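Local coordinates for pesticidal crystal protein Cry2Aa (Bacillus thuringiensis serovar kurstaki, PDB 1I5P), which is an insecticidal toxin that binds midgut epithelial cells of mosquito and moth larvae and promotes their colloid-osmotic lysis, at residues 128-133 / 147-152; 381-386 / 391-396; 486-489 / 493-496; 40-45 / 50-55. All coordinates share one frame; numbering follows the deposited sequence.

The four contacts lie in different parts of a three-domain toxin, and none touches another. Contacts 3 and 4 are buried, each about 17 Å from the centre of the chain. Contact 1 is partly buried and contact 2 lies at the surface. Contact 1 joins successive helices; contact 4 joins a helix to the loop leading into the next. Contact 1 is a small polar meeting with a water; contact 4 adds apolar packing and a lysine. Contact 2 pairs two strands of a hairpin, so backbone bonds dominate. Contact 3 is apolar, a loop against an aromatic ring. The centres of contacts 1 and 2 are about 61 Å apart, on opposite sides of the chain's centre.

Contact 1: 128-133 / 147-152; sequences NQQVDN and TSSVNT
Gln-130 OE1 is the polar atom on which this contact centres. Ser-149 OG lies 2.7 Å from Gln-130 OE1. A water also donates to this amide oxygen, but weakly, with the water oxygen 3.4 Å from Gln-130 OE1. The same water donates to the backbone: its oxygen is 2.8 Å from Ser-149 O. Gln-130 places CG anti to its carbonyl carbon (chi1 -86°) and runs extended beyond it, which carries the amide across to the other helix. Ser-149 OG takes the same kind of position, anti to its own carbonyl carbon. The hydroxyl meets the amide of Gln-130 at OE1; the serine CB comes within 3.1 Å of Gln-130 OE1. The proton of Ser-149 OG has a second acceptor in reach, Ser-145 O one turn earlier in the helix. The two helices, 107-135 and 145-160, follow each other in the N-terminal helical domain. Val-150 touches Phe-127 and helix 170-193, so apolar packing lies close by. The link between Gln-130 and Ser-149 is mainly polar. With one hydroxyl proton between two acceptors, the direct bond may be shared or intermittent, and the water adds a second, weaker path between the helices.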
loop_
_atom_site.group_PDB
_atom_site.type_symbol
_atom_site.label_atom_id
_atom_site.label_comp_id
_atom_site.label_asym_id
_atom_site.label_seq_id
_atom_site.Cartn_x
_atom_site.Cartn_y
_atom_site.Cartn_z
ATOM N N ASN A 128 -12.330 22.315 18.241
ATOM C CA ASN A 128 -11.626 23.177 17.301
ATOM C C ASN A 128 -12.106 24.628 17.346
ATOM O O ASN A 128 -11.299 25.545 17.215
ATOM C CB ASN A 128 -11.739 22.615 15.882
ATOM C CG ASN A 128 -10.934 21.339 15.696
ATOM O OD1 ASN A 128 -9.806 21.232 16.173
ATOM N ND2 ASN A 128 -11.509 20.370 14.989
ATOM N N GLN A 129 -13.406 24.833 17.547
ATOM C CA GLN A 129 -13.950 26.184 17.632
ATOM C C GLN A 129 -13.445 26.869 18.897
ATOM O O GLN A 129 -13.134 28.060 18.892
ATOM C CB GLN A 129 -15.485 26.153 17.620
ATOM C CG GLN A 129 -16.071 26.088 16.215
ATOM C CD GLN A 129 -17.565 25.810 16.193
ATOM O OE1 GLN A 129 -18.164 25.455 17.212
ATOM N NE2 GLN A 129 -18.172 25.951 15.018
ATOM N N GLN A 130 -13.362 26.107 19.982
ATOM C CA GLN A 130 -12.882 26.631 21.251
ATOM C C GLN A 130 -11.423 27.056 21.118
ATOM O O GLN A 130 -11.015 28.092 21.645
ATOM C CB GLN A 130 -13.034 25.573 22.346
ATOM C CG GLN A 130 -14.404 25.570 23.003
ATOM C CD GLN A 130 -14.726 24.263 23.705
ATOM O OE1 GLN A 130 -13.833 23.514 24.093
ATOM N NE2 GLN A 130 -16.013 23.992 23.884
ATOM N N VAL A 131 -10.641 26.250 20.408
ATOM C CA VAL A 131 -9.242 26.564 20.192
ATOM C C VAL A 131 -9.145 27.871 19.415
ATOM O O VAL A 131 -8.453 28.802 19.833
ATOM C CB VAL A 131 -8.526 25.450 19.384
ATOM C CG1 VAL A 131 -7.189 25.958 18.854
ATOM C CG2 VAL A 131 -8.307 24.235 20.261
ATOM N N ASP A 132 -9.840 27.932 18.284
ATOM C CA ASP A 132 -9.826 29.116 17.432
ATOM C C ASP A 132 -10.340 30.354 18.159
ATOM O O ASP A 132 -9.719 31.417 18.112
ATOM C CB ASP A 132 -10.675 28.879 16.177
ATOM C CG ASP A 132 -10.145 27.748 15.314
ATOM O OD1 ASP A 132 -8.987 27.334 15.524
ATOM O OD2 ASP A 132 -10.885 27.281 14.422
ATOM N N ASN A 133 -11.476 30.205 18.828
ATOM C CA ASN A 133 -12.077 31.306 19.560
ATOM C C ASN A 133 -11.099 31.832 20.607
ATOM O O ASN A 133 -10.962 33.043 20.793
ATOM C CB ASN A 133 -13.366 30.840 20.237
ATOM C CG ASN A 133 -14.165 31.985 20.809
ATOM O OD1 ASN A 133 -14.515 31.979 21.989
ATOM N ND2 ASN A 133 -14.459 32.980 19.976
ATOM N N THR A 147 -6.443 24.092 27.579
ATOM C CA THR A 147 -6.034 22.889 28.295
ATOM C C THR A 147 -7.301 22.200 28.794
ATOM O O THR A 147 -7.386 20.972 28.837
ATOM C CB THR A 147 -5.134 23.238 29.504
ATOM O OG1 THR A 147 -3.851 23.676 29.035
ATOM C CG2 THR A 147 -4.956 22.023 30.410
ATOM N N SER A 148 -8.284 23.014 29.164
ATOM C CA SER A 148 -9.563 22.516 29.654
ATOM C C SER A 148 -10.362 21.865 28.525
ATOM O O SER A 148 -11.056 20.870 28.734
ATOM C CB SER A 148 -10.366 23.667 30.262
ATOM O OG SER A 148 -11.710 23.281 30.483
ATOM N N SER A 149 -10.264 22.435 27.330
ATOM C CA SER A 149 -10.968 21.904 26.172
ATOM C C SER A 149 -10.287 20.613 25.726
ATOM O O SER A 149 -10.934 19.704 25.208
ATOM C CB SER A 149 -10.951 22.917 25.024
ATOM O OG SER A 149 -11.591 24.127 25.393
ATOM N N VAL A 150 -8.976 20.548 25.935
ATOM C CA VAL A 150 -8.193 19.378 25.571
ATOM C C VAL A 150 -8.586 18.207 26.462
ATOM O O VAL A 150 -8.825 17.106 25.977
ATOM C CB VAL A 150 -6.673 19.659 25.715
ATOM C CG1 VAL A 150 -5.878 18.359 25.636
ATOM C CG2 VAL A 150 -6.223 20.620 24.622
ATOM N N ASN A 151 -8.660 18.454 27.766
ATOM C CA ASN A 151 -9.030 17.413 28.720
ATOM C C ASN A 151 -10.434 16.874 28.468
ATOM O O ASN A 151 -10.685 15.681 28.622
ATOM C CB ASN A 151 -8.943 17.943 30.155
ATOM C CG ASN A 151 -7.517 18.162 30.607
ATOM O OD1 ASN A 151 -6.574 17.821 29.900
ATOM N ND2 ASN A 151 -7.352 18.725 31.797
ATOM N N THR A 152 -11.348 17.756 28.086
ATOM C CA THR A 152 -12.720 17.353 27.818
ATOM C C THR A 152 -12.806 16.526 26.532
ATOM O O THR A 152 -13.434 15.463 26.504
ATOM C CB THR A 152 -13.633 18.590 27.684
ATOM O OG1 THR A 152 -13.536 19.380 28.872
ATOM C CG2 THR A 152 -15.085 18.170 27.483
HETATM O O HOH W 1 -13.562 20.116 24.242
#

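Contact 2: 381-386 / 391-396; sequences GTDREG and TNWQTE
This is an antiparallel beta hairpin contact at the surface of the middle domain, between strands 381-385 and 389-393. Gly-381 and Trp-393 form a hydrogen-bonded pair, with Trp-393 N 2.8 Å from Gly-381 O and Gly-381 N 3.0 Å from Trp-393 O. Asp-383 and Thr-391 form the next such pair. Between them Thr-382 and Asn-392 are a non-hydrogen-bonded pair. Their side chains lie side by side, and Asn-392 ND2 makes a weak bond of 2.9 Å to Thr-382 OG1. On the other face the indole of Trp-393 folds back over the neighbouring strand. Its CG sits between the backbone N and the carbonyl carbon (chi1 50°), which brings the six-membered ring over Gly-381. Gly-381 CA makes a CH-pi contact, 3.6 Å from the centroid of that Trp-393 ring. The hairpin belongs to the beta prism of the toxin, where strand 329-342 runs parallel to 389-393 and bonds to Asn-392. Asp-383 OD1 lies at the indole edge, 3.2 Å from Trp-393 NE1, in a weak bond; carboxylate and ring planes are 32° apart. The stronger partner of Asp-383 is Arg-412, which forms a salt bridge with OD2. Arg-412 also makes a cation-pi contact with Trp-393.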
loop_
_atom_site.group_PDB
_atom_site.type_symbol
_atom_site.label_atom_id
_atom_site.label_comp_id
_atom_site.label_asym_id
_atom_site.label_seq_id
_atom_site.Cartn_x
_atom_site.Cartn_y
_atom_site.Cartn_z
ATOM N N GLY A 381 -14.810 -14.421 -19.119
ATOM C CA GLY A 381 -16.242 -14.576 -19.267
ATOM C C GLY A 381 -16.659 -15.392 -20.479
ATOM O O GLY A 381 -15.832 -15.808 -21.297
ATOM N N THR A 382 -17.959 -15.626 -20.593
ATOM C CA THR A 382 -18.476 -16.388 -21.713
ATOM C C THR A 382 -19.649 -15.669 -22.344
ATOM O O THR A 382 -20.592 -15.287 -21.655
ATOM C CB THR A 382 -18.946 -17.790 -21.276
ATOM O OG1 THR A 382 -17.863 -18.488 -20.651
ATOM C CG2 THR A 382 -19.427 -18.590 -22.482
ATOM N N ASP A 383 -19.574 -15.459 -23.653
ATOM C CA ASP A 383 -20.662 -14.821 -24.375
ATOM C C ASP A 383 -21.401 -15.909 -25.145
ATOM O O ASP A 383 -20.782 -16.828 -25.681
ATOM C CB ASP A 383 -20.137 -13.782 -25.367
ATOM C CG ASP A 383 -19.366 -12.664 -24.701
ATOM O OD1 ASP A 383 -19.751 -12.247 -23.590
ATOM O OD2 ASP A 383 -18.376 -12.189 -25.305
ATOM N N ARG A 384 -22.723 -15.813 -25.183
ATOM C CA ARG A 384 -23.531 -16.785 -25.910
ATOM C C ARG A 384 -24.515 -16.093 -26.841
ATOM O O ARG A 384 -25.114 -15.078 -26.488
ATOM C CB ARG A 384 -24.281 -17.703 -24.939
ATOM C CG ARG A 384 -23.386 -18.709 -24.230
ATOM C CD ARG A 384 -24.174 -19.932 -23.784
ATOM N NE ARG A 384 -23.300 -21.069 -23.512
ATOM C CZ ARG A 384 -22.549 -21.202 -22.421
ATOM N NH1 ARG A 384 -22.565 -20.267 -21.480
ATOM N NH2 ARG A 384 -21.778 -22.273 -22.274
ATOM N N GLU A 385 -24.671 -16.652 -28.036
ATOM C CA GLU A 385 -25.573 -16.097 -29.035
ATOM C C GLU A 385 -26.118 -17.157 -29.991
ATOM O O GLU A 385 -25.667 -18.305 -29.997
ATOM C CB GLU A 385 -24.856 -15.002 -29.838
ATOM C CG GLU A 385 -23.331 -15.073 -29.788
ATOM C CD GLU A 385 -22.722 -14.032 -28.858
ATOM O OE1 GLU A 385 -23.465 -13.454 -28.034
ATOM O OE2 GLU A 385 -21.498 -13.794 -28.946
ATOM N N GLY A 386 -27.094 -16.757 -30.801
ATOM C CA GLY A 386 -27.693 -17.675 -31.753
ATOM C C GLY A 386 -28.421 -18.815 -31.073
ATOM O O GLY A 386 -29.304 -18.592 -30.243
ATOM N N THR A 391 -18.640 -18.045 -26.781
ATOM C CA THR A 391 -17.295 -17.504 -26.863
ATOM C C THR A 391 -16.703 -17.294 -25.478
ATOM O O THR A 391 -17.170 -16.459 -24.706
ATOM C CB THR A 391 -17.281 -16.161 -27.613
ATOM O OG1 THR A 391 -17.682 -16.374 -28.974
ATOM C CG2 THR A 391 -15.888 -15.552 -27.590
ATOM N N ASN A 392 -15.674 -18.071 -25.169
ATOM C CA ASN A 392 -14.996 -17.966 -23.891
ATOM C C ASN A 392 -13.873 -16.982 -24.107
ATOM O O ASN A 392 -13.085 -17.131 -25.038
ATOM C CB ASN A 392 -14.439 -19.322 -23.478
ATOM C CG ASN A 392 -15.513 -20.371 -23.387
ATOM O OD1 ASN A 392 -15.327 -21.508 -23.815
ATOM N ND2 ASN A 392 -16.653 -19.994 -22.827
ATOM N N TRP A 393 -13.794 -15.972 -23.252
ATOM C CA TRP A 393 -12.772 -14.957 -23.417
ATOM C C TRP A 393 -12.023 -14.585 -22.164
ATOM O O TRP A 393 -12.510 -14.735 -21.043
ATOM C CB TRP A 393 -13.385 -13.670 -23.998
ATOM C CG TRP A 393 -14.611 -13.206 -23.257
ATOM C CD1 TRP A 393 -15.908 -13.536 -23.537
ATOM C CD2 TRP A 393 -14.656 -12.370 -22.090
ATOM N NE1 TRP A 393 -16.755 -12.959 -22.620
ATOM C CE2 TRP A 393 -16.014 -12.239 -21.719
ATOM C CE3 TRP A 393 -13.681 -11.723 -21.317
ATOM C CZ2 TRP A 393 -16.425 -11.486 -20.611
ATOM C CZ3 TRP A 393 -14.090 -10.974 -20.212
ATOM C CH2 TRP A 393 -15.453 -10.864 -19.872
ATOM N N GLN A 394 -10.815 -14.091 -22.396
ATOM C CA GLN A 394 -9.934 -13.598 -21.353
ATOM C C GLN A 394 -9.612 -12.173 -21.801
ATOM O O GLN A 394 -9.937 -11.787 -22.928
ATOM C CB GLN A 394 -8.659 -14.447 -21.270
ATOM C CG GLN A 394 -8.720 -15.541 -20.206
ATOM C CD GLN A 394 -7.444 -16.361 -20.140
ATOM O OE1 GLN A 394 -7.290 -17.348 -20.855
ATOM N NE2 GLN A 394 -6.520 -15.952 -19.279
ATOM N N THR A 395 -9.011 -11.381 -20.922
ATOM C CA THR A 395 -8.646 -10.009 -21.262
ATOM C C THR A 395 -7.131 -9.882 -21.119
ATOM O O THR A 395 -6.403 -9.907 -22.109
ATOM C CB THR A 395 -9.348 -8.984 -20.332
ATOM O OG1 THR A 395 -9.350 -9.473 -18.985
ATOM C CG2 THR A 395 -10.786 -8.738 -20.789
ATOM N N GLU A 396 -6.665 -9.772 -19.881
ATOM C CA GLU A 396 -5.243 -9.665 -19.601
ATOM C C GLU A 396 -4.666 -8.494 -20.389
ATOM O O GLU A 396 -3.717 -8.662 -21.157
ATOM C CB GLU A 396 -4.526 -10.960 -20.005
ATOM C CG GLU A 396 -5.265 -12.255 -19.656
ATOM C CD GLU A 396 -5.468 -12.468 -18.160
ATOM O OE1 GLU A 396 -4.795 -11.794 -17.355
ATOM O OE2 GLU A 396 -6.295 -13.325 -17.788
#

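Contact 3: 486-489 / 493-496; sequences LAPE and GFTI
Ala-487 lays its methyl over one face of the Phe-494 ring. The CB is 4.2 Å from the centroid of the Phe-494 ring, 25° off the ring normal, so this is a CH-pi contact. It is displaced toward the rim: Ala-487 CB is 3.9 Å from both Phe-494 CZ and CE2. Pro-488 takes the part of the ring nearer the backbone. Its CD comes to 3.4 Å from Phe-494 CD2 and 3.6 Å from Phe-494 CG, with the two side chains crossing obliquely. Pro-488 CG also approaches Gly-493 O at 3.9 Å. Phe-494 CG stands between its backbone N and carbonyl carbon (chi1 63°), and this turn of the side chain sets the ring against both residues. The segments lie at the C-terminal lectin-like beta sandwich. Strand 483-486 pairs with 530-537 in one sheet, and strand 493-496 pairs with 617-626 in another. The loop that passes between these sheets thus packs on the ring of the strand it enters. Phe-494 stacks on Phe-624 of strand 617-626, and Met-268 touches both Pro-488 and Phe-494. On the loop side, Pro-488 O accepts a hydrogen bond from Asn-539 ND2, and the backbone of Ala-487 is bonded to Arg-537.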
loop_
_atom_site.group_PDB
_atom_site.type_symbol
_atom_site.label_atom_id
_atom_site.label_comp_id
_atom_site.label_asym_id
_atom_site.label_seq_id
_atom_site.Cartn_x
_atom_site.Cartn_y
_atom_site.Cartn_z
ATOM N N LEU A 486 14.382 8.830 -5.759
ATOM C CA LEU A 486 14.581 10.270 -5.866
ATOM C C LEU A 486 14.215 10.999 -4.575
ATOM O O LEU A 486 13.061 10.964 -4.132
ATOM C CB LEU A 486 13.758 10.834 -7.032
ATOM C CG LEU A 486 13.889 12.335 -7.318
ATOM C CD1 LEU A 486 15.350 12.678 -7.594
ATOM C CD2 LEU A 486 13.017 12.721 -8.518
ATOM N N ALA A 487 15.203 11.660 -3.978
ATOM C CA ALA A 487 14.981 12.414 -2.755
ATOM C C ALA A 487 14.184 13.665 -3.111
ATOM O O ALA A 487 14.211 14.113 -4.256
ATOM C CB ALA A 487 16.318 12.803 -2.129
ATOM N N PRO A 488 13.447 14.225 -2.138
ATOM C CA PRO A 488 12.635 15.428 -2.334
ATOM C C PRO A 488 13.471 16.584 -2.860
ATOM O O PRO A 488 14.678 16.649 -2.614
ATOM C CB PRO A 488 12.078 15.687 -0.938
ATOM C CG PRO A 488 11.900 14.295 -0.413
ATOM C CD PRO A 488 13.228 13.675 -0.789
ATOM N N GLU A 489 12.826 17.493 -3.582
ATOM C CA GLU A 489 13.518 18.645 -4.152
ATOM C C GLU A 489 13.984 19.597 -3.056
ATOM O O GLU A 489 15.046 20.207 -3.165
ATOM C CB GLU A 489 12.590 19.379 -5.119
ATOM C CG GLU A 489 11.507 18.497 -5.709
ATOM C CD GLU A 489 11.610 18.350 -7.218
ATOM O OE1 GLU A 489 12.667 17.902 -7.714
ATOM O OE2 GLU A 489 10.623 18.683 -7.909
ATOM N N GLY A 493 11.973 15.136 4.585
ATOM C CA GLY A 493 12.409 13.770 4.824
ATOM C C GLY A 493 11.720 12.834 3.845
ATOM O O GLY A 493 10.798 13.247 3.143
ATOM N N PHE A 494 12.162 11.585 3.777
ATOM C CA PHE A 494 11.553 10.630 2.860
ATOM C C PHE A 494 11.852 9.192 3.255
ATOM O O PHE A 494 12.835 8.918 3.946
ATOM C CB PHE A 494 12.034 10.888 1.426
ATOM C CG PHE A 494 13.515 10.693 1.230
ATOM C CD1 PHE A 494 14.002 9.552 0.598
ATOM C CD2 PHE A 494 14.422 11.652 1.669
ATOM C CE1 PHE A 494 15.373 9.365 0.404
ATOM C CE2 PHE A 494 15.797 11.477 1.482
ATOM C CZ PHE A 494 16.272 10.332 0.848
ATOM N N THR A 495 11.003 8.273 2.805
ATOM C CA THR A 495 11.179 6.862 3.114
ATOM C C THR A 495 11.579 6.062 1.883
ATOM O O THR A 495 11.435 6.518 0.747
ATOM C CB THR A 495 9.879 6.228 3.661
ATOM O OG1 THR A 495 8.876 6.259 2.637
ATOM C CG2 THR A 495 9.376 6.983 4.872
ATOM N N ILE A 496 12.081 4.859 2.135
ATOM C CA ILE A 496 12.482 3.933 1.086
ATOM C C ILE A 496 12.055 2.553 1.544
ATOM O O ILE A 496 12.482 2.095 2.601
ATOM C CB ILE A 496 14.015 3.880 0.875
ATOM C CG1 ILE A 496 14.533 5.211 0.327
ATOM C CG2 ILE A 496 14.354 2.741 -0.092
ATOM C CD1 ILE A 496 16.045 5.210 0.071
#

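Contact 4: 40-45 / 50-55; sequences EWKRTD and VAPVVG
Trp-41 and Lys-42 project from helix 31-44 toward 50-55. Trp-41 meets the side chain of Val-50, while Lys-42 runs along Pro-52 and ends on the carbonyl of Val-50. Trp-41 presents the edge of its indole: Val-50 CB lies in the ring plane, 3.9 Å from Trp-41 CH2. The two side chains are set obliquely to each other. Lys-42 instead crosses Pro-52 at about a right angle, with Lys-42 CG 3.7 Å from Pro-52 CD. Its CG stands anti to the backbone N (chi1 -178°), and the chain then bends at the next torsion (58°). This bend lets the aliphatic part pass the proline ring while the amine turns to the backbone. Lys-42 NZ donates to Val-50 O at 2.8 Å. It approaches from above the carbonyl plane, 57° out of it, so it does not follow a lone pair. The amine also forms a salt bridge with Glu-96 and a hydrogen bond with Ser-47. These three partners hold the end of the lysine chain. The tryptophan is held separately: its NE1 donates to Tyr-417 O, and its ring packs edge-to-face with Trp-38. Val-50 also touches helix 238-259, and Ala-51 touches helix 88-101. The arrangement is a helix-loop-helix connection in which the end of helix 31-44 packs on the loop leading into helix 53-65, a helix of the toxin's N-terminal helical bundle.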
loop_
_atom_site.group_PDB
_atom_site.type_symbol
_atom_site.label_atom_id
_atom_site.label_comp_id
_atom_site.label_asym_id
_atom_site.label_seq_id
_atom_site.Cartn_x
_atom_site.Cartn_y
_atom_site.Cartn_z
ATOM N N GLU A 40 -14.373 10.934 -8.853
ATOM C CA GLU A 40 -14.586 10.470 -10.218
ATOM C C GLU A 40 -14.331 8.976 -10.305
ATOM O O GLU A 40 -15.030 8.256 -11.010
ATOM C CB GLU A 40 -13.669 11.212 -11.186
ATOM C CG GLU A 40 -14.274 12.502 -11.676
ATOM C CD GLU A 40 -15.607 12.268 -12.363
ATOM O OE1 GLU A 40 -15.588 11.816 -13.530
ATOM O OE2 GLU A 40 -16.664 12.529 -11.742
ATOM N N TRP A 41 -13.315 8.521 -9.587
ATOM C CA TRP A 41 -12.976 7.107 -9.546
ATOM C C TRP A 41 -14.219 6.343 -9.082
ATOM O O TRP A 41 -14.621 5.345 -9.683
ATOM C CB TRP A 41 -11.821 6.890 -8.561
ATOM C CG TRP A 41 -11.540 5.456 -8.200
ATOM C CD1 TRP A 41 -10.840 4.543 -8.937
ATOM C CD2 TRP A 41 -11.902 4.793 -6.979
ATOM N NE1 TRP A 41 -10.735 3.355 -8.247
ATOM C CE2 TRP A 41 -11.378 3.482 -7.045
ATOM C CE3 TRP A 41 -12.612 5.181 -5.837
ATOM C CZ2 TRP A 41 -11.545 2.559 -6.008
ATOM C CZ3 TRP A 41 -12.777 4.262 -4.802
ATOM C CH2 TRP A 41 -12.242 2.965 -4.898
ATOM N N LYS A 42 -14.839 6.834 -8.017
ATOM C CA LYS A 42 -16.026 6.187 -7.473
ATOM C C LYS A 42 -17.137 6.071 -8.502
ATOM O O LYS A 42 -17.749 5.013 -8.658
ATOM C CB LYS A 42 -16.547 6.962 -6.264
ATOM C CG LYS A 42 -17.756 6.322 -5.599
ATOM C CD LYS A 42 -17.435 4.906 -5.155
ATOM C CE LYS A 42 -18.418 4.399 -4.122
ATOM N NZ LYS A 42 -18.030 3.038 -3.684
ATOM N N ARG A 43 -17.381 7.166 -9.207
ATOM C CA ARG A 43 -18.433 7.233 -10.209
ATOM C C ARG A 43 -18.255 6.352 -11.436
ATOM O O ARG A 43 -19.200 5.706 -11.882
ATOM C CB ARG A 43 -18.603 8.686 -10.669
ATOM C CG ARG A 43 -19.697 8.902 -11.713
ATOM C CD ARG A 43 -19.775 10.363 -12.156
ATOM N NE ARG A 43 -18.699 10.764 -13.065
ATOM C CZ ARG A 43 -18.686 10.520 -14.375
ATOM N NH1 ARG A 43 -19.692 9.869 -14.946
ATOM N NH2 ARG A 43 -17.677 10.948 -15.124
ATOM N N THR A 44 -17.043 6.321 -11.976
ATOM C CA THR A 44 -16.766 5.577 -13.202
ATOM C C THR A 44 -15.950 4.297 -13.099
ATOM O O THR A 44 -15.982 3.470 -14.011
ATOM C CB THR A 44 -16.019 6.470 -14.200
ATOM O OG1 THR A 44 -14.668 6.633 -13.747
ATOM C CG2 THR A 44 -16.676 7.845 -14.296
ATOM N N ASP A 45 -15.202 4.124 -12.020
ATOM C CA ASP A 45 -14.372 2.938 -11.926
ATOM C C ASP A 45 -14.838 1.856 -10.986
ATOM O O ASP A 45 -15.847 1.989 -10.290
ATOM C CB ASP A 45 -12.940 3.333 -11.580
ATOM C CG ASP A 45 -12.275 4.126 -12.687
ATOM O OD1 ASP A 45 -12.532 3.819 -13.867
ATOM O OD2 ASP A 45 -11.496 5.047 -12.377
ATOM N N VAL A 50 -15.848 0.757 -1.938
ATOM C CA VAL A 50 -15.004 1.583 -1.087
ATOM C C VAL A 50 -15.482 3.024 -1.210
ATOM O O VAL A 50 -15.693 3.525 -2.311
ATOM C CB VAL A 50 -13.511 1.524 -1.523
ATOM C CG1 VAL A 50 -12.691 2.547 -0.730
ATOM C CG2 VAL A 50 -12.957 0.129 -1.304
ATOM N N ALA A 51 -15.672 3.676 -0.070
ATOM C CA ALA A 51 -16.106 5.067 -0.045
ATOM C C ALA A 51 -14.899 5.917 -0.419
ATOM O O ALA A 51 -13.863 5.854 0.242
ATOM C CB ALA A 51 -16.598 5.431 1.348
ATOM N N PRO A 52 -15.010 6.712 -1.493
ATOM C CA PRO A 52 -13.918 7.575 -1.953
ATOM C C PRO A 52 -13.282 8.467 -0.888
ATOM O O PRO A 52 -12.098 8.789 -0.982
ATOM C CB PRO A 52 -14.570 8.392 -3.068
ATOM C CG PRO A 52 -16.031 8.401 -2.675
ATOM C CD PRO A 52 -16.220 6.960 -2.292
ATOM N N VAL A 53 -14.055 8.877 0.115
ATOM C CA VAL A 53 -13.507 9.725 1.165
ATOM C C VAL A 53 -12.293 9.087 1.854
ATOM O O VAL A 53 -11.396 9.794 2.326
ATOM C CB VAL A 53 -14.574 10.051 2.239
ATOM C CG1 VAL A 53 -14.938 8.795 3.020
ATOM C CG2 VAL A 53 -14.056 11.131 3.171
ATOM N N VAL A 54 -12.250 7.758 1.912
ATOM C CA VAL A 54 -11.124 7.098 2.574
ATOM C C VAL A 54 -9.833 7.444 1.841
ATOM O O VAL A 54 -8.785 7.632 2.463
ATOM C CB VAL A 54 -11.302 5.549 2.635
ATOM C CG1 VAL A 54 -12.640 5.207 3.284
ATOM C CG2 VAL A 54 -11.206 4.941 1.243
ATOM N N GLY A 55 -9.926 7.549 0.520
ATOM C CA GLY A 55 -8.770 7.891 -0.284
ATOM C C GLY A 55 -8.343 9.326 -0.039
ATOM O O GLY A 55 -7.153 9.621 0.044
#